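Long-range contact in glutathione peroxidase (Hypocrea jecorina, PDB 6VPD), which probably reduces hydroperoxides to alcohols with electrons from thioredoxin, as a thioredoxin-fold member of the glutathione peroxidase family: residues S28-F32 against L44-K50. Numbering follows the deposited sequence.
Sequences SFFDF and LSQYKGK
Phe30 lays its ring against the backbone of residues 44-50, where Lys48 CA sits over the centre of one face, 3.5 Å from the ring centroid and 11° off the normal, a CH-pi contact. The rim of the same ring meets carbonyl oxygens: Leu44 O and Lys50 O lie at its edge, near the plane. With CG anti to the carbonyl carbon (chi1 -51°), the Phe30 ring lies against the type II turn from Tyr47 to Lys50, while Phe29 CD2 lies over its opposite face, offset toward the rim. Leu44 makes a second set of contacts. Its CD1 methyl rests over a face of the Phe29 ring, 3.6 Å from Phe29 CZ, and also touches Phe32 CB. Leu44 N donates to Phe32 O (3.1 Å, N-H...O angle 154°), the one backbone hydrogen bond between the segments, linking the residue after the first 3-10 turn to the start of the second. Within residues 28-32, Ser28 N donates to Asp31 OD2 from above the carboxylate plane, across the 3-10 turn 29-31 that carries Phe29 and Phe30. The two segments flank the 33-35/41-43 hairpin of this thioredoxin fold; Phe29 and Phe32 pack on helix 133-141, Phe29 and Phe30 on strand 51-58, and Leu44 and Tyr47 on strand 85-92.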
loop_
_atom_site.group_PDB
_atom_site.type_symbol
_atom_site.label_atom_id
_atom_site.label_comp_id
_atom_site.label_asym_id
_atom_site.label_seq_id
_atom_site.Cartn_x
_atom_site.Cartn_y
_atom_site.Cartn_z
ATOM N N SER A 28 -10.274 -14.068 22.506
ATOM C CA SER A 28 -11.115 -13.054 21.921
ATOM C C SER A 28 -10.399 -11.723 22.039
ATOM O O SER A 28 -9.634 -11.494 22.983
ATOM C CB SER A 28 -12.460 -12.962 22.609
ATOM O OG SER A 28 -12.592 -11.681 23.203
ATOM N N PHE A 29 -10.663 -10.855 21.067
ATOM C CA PHE A 29 -10.070 -9.530 21.062
ATOM C C PHE A 29 -10.295 -8.829 22.387
ATOM O O PHE A 29 -9.405 -8.146 22.897
ATOM C CB PHE A 29 -10.665 -8.732 19.893
ATOM C CG PHE A 29 -10.312 -7.283 19.883
ATOM C CD1 PHE A 29 -9.115 -6.845 19.329
ATOM C CD2 PHE A 29 -11.198 -6.350 20.373
ATOM C CE1 PHE A 29 -8.797 -5.487 19.288
ATOM C CE2 PHE A 29 -10.887 -5.005 20.342
ATOM C CZ PHE A 29 -9.685 -4.571 19.790
ATOM N N PHE A 30 -11.460 -9.017 22.985
ATOM C CA PHE A 30 -11.723 -8.308 24.234
ATOM C C PHE A 30 -10.964 -8.888 25.441
ATOM O O PHE A 30 -11.099 -8.342 26.547
ATOM C CB PHE A 30 -13.235 -8.280 24.488
ATOM C CG PHE A 30 -14.049 -7.791 23.296
ATOM C CD1 PHE A 30 -14.054 -6.448 22.933
ATOM C CD2 PHE A 30 -14.810 -8.681 22.544
ATOM C CE1 PHE A 30 -14.806 -6.007 21.841
ATOM C CE2 PHE A 30 -15.559 -8.247 21.458
ATOM C CZ PHE A 30 -15.557 -6.908 21.111
ATOM N N ASP A 31 -10.158 -9.946 25.258
ATOM C CA ASP A 31 -9.243 -10.407 26.301
ATOM C C ASP A 31 -8.036 -9.482 26.484
ATOM O O ASP A 31 -7.312 -9.616 27.478
ATOM C CB ASP A 31 -8.726 -11.831 25.995
ATOM C CG ASP A 31 -9.827 -12.908 26.060
ATOM O OD1 ASP A 31 -10.905 -12.607 26.609
ATOM O OD2 ASP A 31 -9.615 -14.049 25.568
ATOM N N PHE A 32 -7.785 -8.560 25.560
ATOM C CA PHE A 32 -6.496 -7.884 25.557
ATOM C C PHE A 32 -6.577 -6.555 26.297
ATOM O O PHE A 32 -7.650 -5.975 26.468
ATOM C CB PHE A 32 -6.010 -7.652 24.135
ATOM C CG PHE A 32 -5.424 -8.868 23.479
ATOM C CD1 PHE A 32 -6.228 -9.744 22.774
ATOM C CD2 PHE A 32 -4.048 -9.121 23.546
ATOM C CE1 PHE A 32 -5.679 -10.866 22.171
ATOM C CE2 PHE A 32 -3.498 -10.228 22.938
ATOM C CZ PHE A 32 -4.312 -11.101 22.249
ATOM N N LEU A 44 -9.745 -3.785 26.942
ATOM C CA LEU A 44 -10.572 -3.886 25.747
ATOM C C LEU A 44 -11.887 -4.624 25.994
ATOM O O LEU A 44 -12.781 -4.570 25.145
ATOM C CB LEU A 44 -9.770 -4.552 24.621
ATOM C CG LEU A 44 -8.641 -3.658 24.085
ATOM C CD1 LEU A 44 -7.951 -4.323 22.929
ATOM C CD2 LEU A 44 -9.143 -2.282 23.667
ATOM N N SER A 45 -12.041 -5.296 27.132
ATOM C CA SER A 45 -13.339 -5.856 27.478
ATOM C C SER A 45 -14.394 -4.772 27.686
ATOM O O SER A 45 -15.590 -5.062 27.597
ATOM C CB SER A 45 -13.221 -6.687 28.741
ATOM O OG SER A 45 -12.953 -5.818 29.837
ATOM N N GLN A 46 -13.983 -3.534 27.977
ATOM C CA GLN A 46 -14.943 -2.439 28.074
ATOM C C GLN A 46 -15.704 -2.234 26.773
ATOM O O GLN A 46 -16.757 -1.587 26.781
ATOM C CB GLN A 46 -14.239 -1.129 28.443
ATOM C CG GLN A 46 -13.722 -0.355 27.227
ATOM C CD GLN A 46 -13.127 1.002 27.575
ATOM O OE1 GLN A 46 -12.160 1.093 28.331
ATOM N NE2 GLN A 46 -13.700 2.064 27.014
ATOM N N TYR A 47 -15.184 -2.753 25.657
ATOM C CA TYR A 47 -15.846 -2.699 24.362
ATOM C C TYR A 47 -16.538 -4.010 23.990
ATOM O O TYR A 47 -16.973 -4.160 22.842
ATOM C CB TYR A 47 -14.836 -2.327 23.273
ATOM C CG TYR A 47 -14.200 -0.959 23.426
ATOM C CD1 TYR A 47 -14.962 0.190 23.282
ATOM C CD2 TYR A 47 -12.836 -0.815 23.669
ATOM C CE1 TYR A 47 -14.403 1.456 23.402
ATOM C CE2 TYR A 47 -12.259 0.466 23.798
ATOM C CZ TYR A 47 -13.064 1.595 23.660
ATOM O OH TYR A 47 -12.555 2.870 23.755
ATOM N N LYS A 48 -16.653 -4.957 24.922
ATOM C CA LYS A 48 -17.190 -6.271 24.582
ATOM C C LYS A 48 -18.570 -6.151 23.932
ATOM O O LYS A 48 -19.376 -5.288 24.293
ATOM C CB LYS A 48 -17.261 -7.141 25.838
ATOM C CG LYS A 48 -17.696 -8.578 25.583
ATOM C CD LYS A 48 -17.550 -9.448 26.819
ATOM C CE LYS A 48 -16.091 -9.759 27.119
ATOM N NZ LYS A 48 -15.920 -10.719 28.268
ATOM N N GLY A 49 -18.834 -7.008 22.948
ATOM C CA GLY A 49 -20.121 -6.991 22.283
ATOM C C GLY A 49 -20.319 -5.874 21.282
ATOM O O GLY A 49 -21.442 -5.704 20.782
ATOM N N LYS A 50 -19.273 -5.100 20.980
ATOM C CA LYS A 50 -19.323 -4.039 19.989
ATOM C C LYS A 50 -18.475 -4.421 18.785
ATOM O O LYS A 50 -17.681 -5.366 18.822
ATOM C CB LYS A 50 -18.829 -2.708 20.565
ATOM C CG LYS A 50 -19.298 -2.405 21.976
ATOM C CD LYS A 50 -20.763 -2.020 22.006
ATOM C CE LYS A 50 -21.113 -1.289 23.296
ATOM N NZ LYS A 50 -20.377 -0.010 23.371
#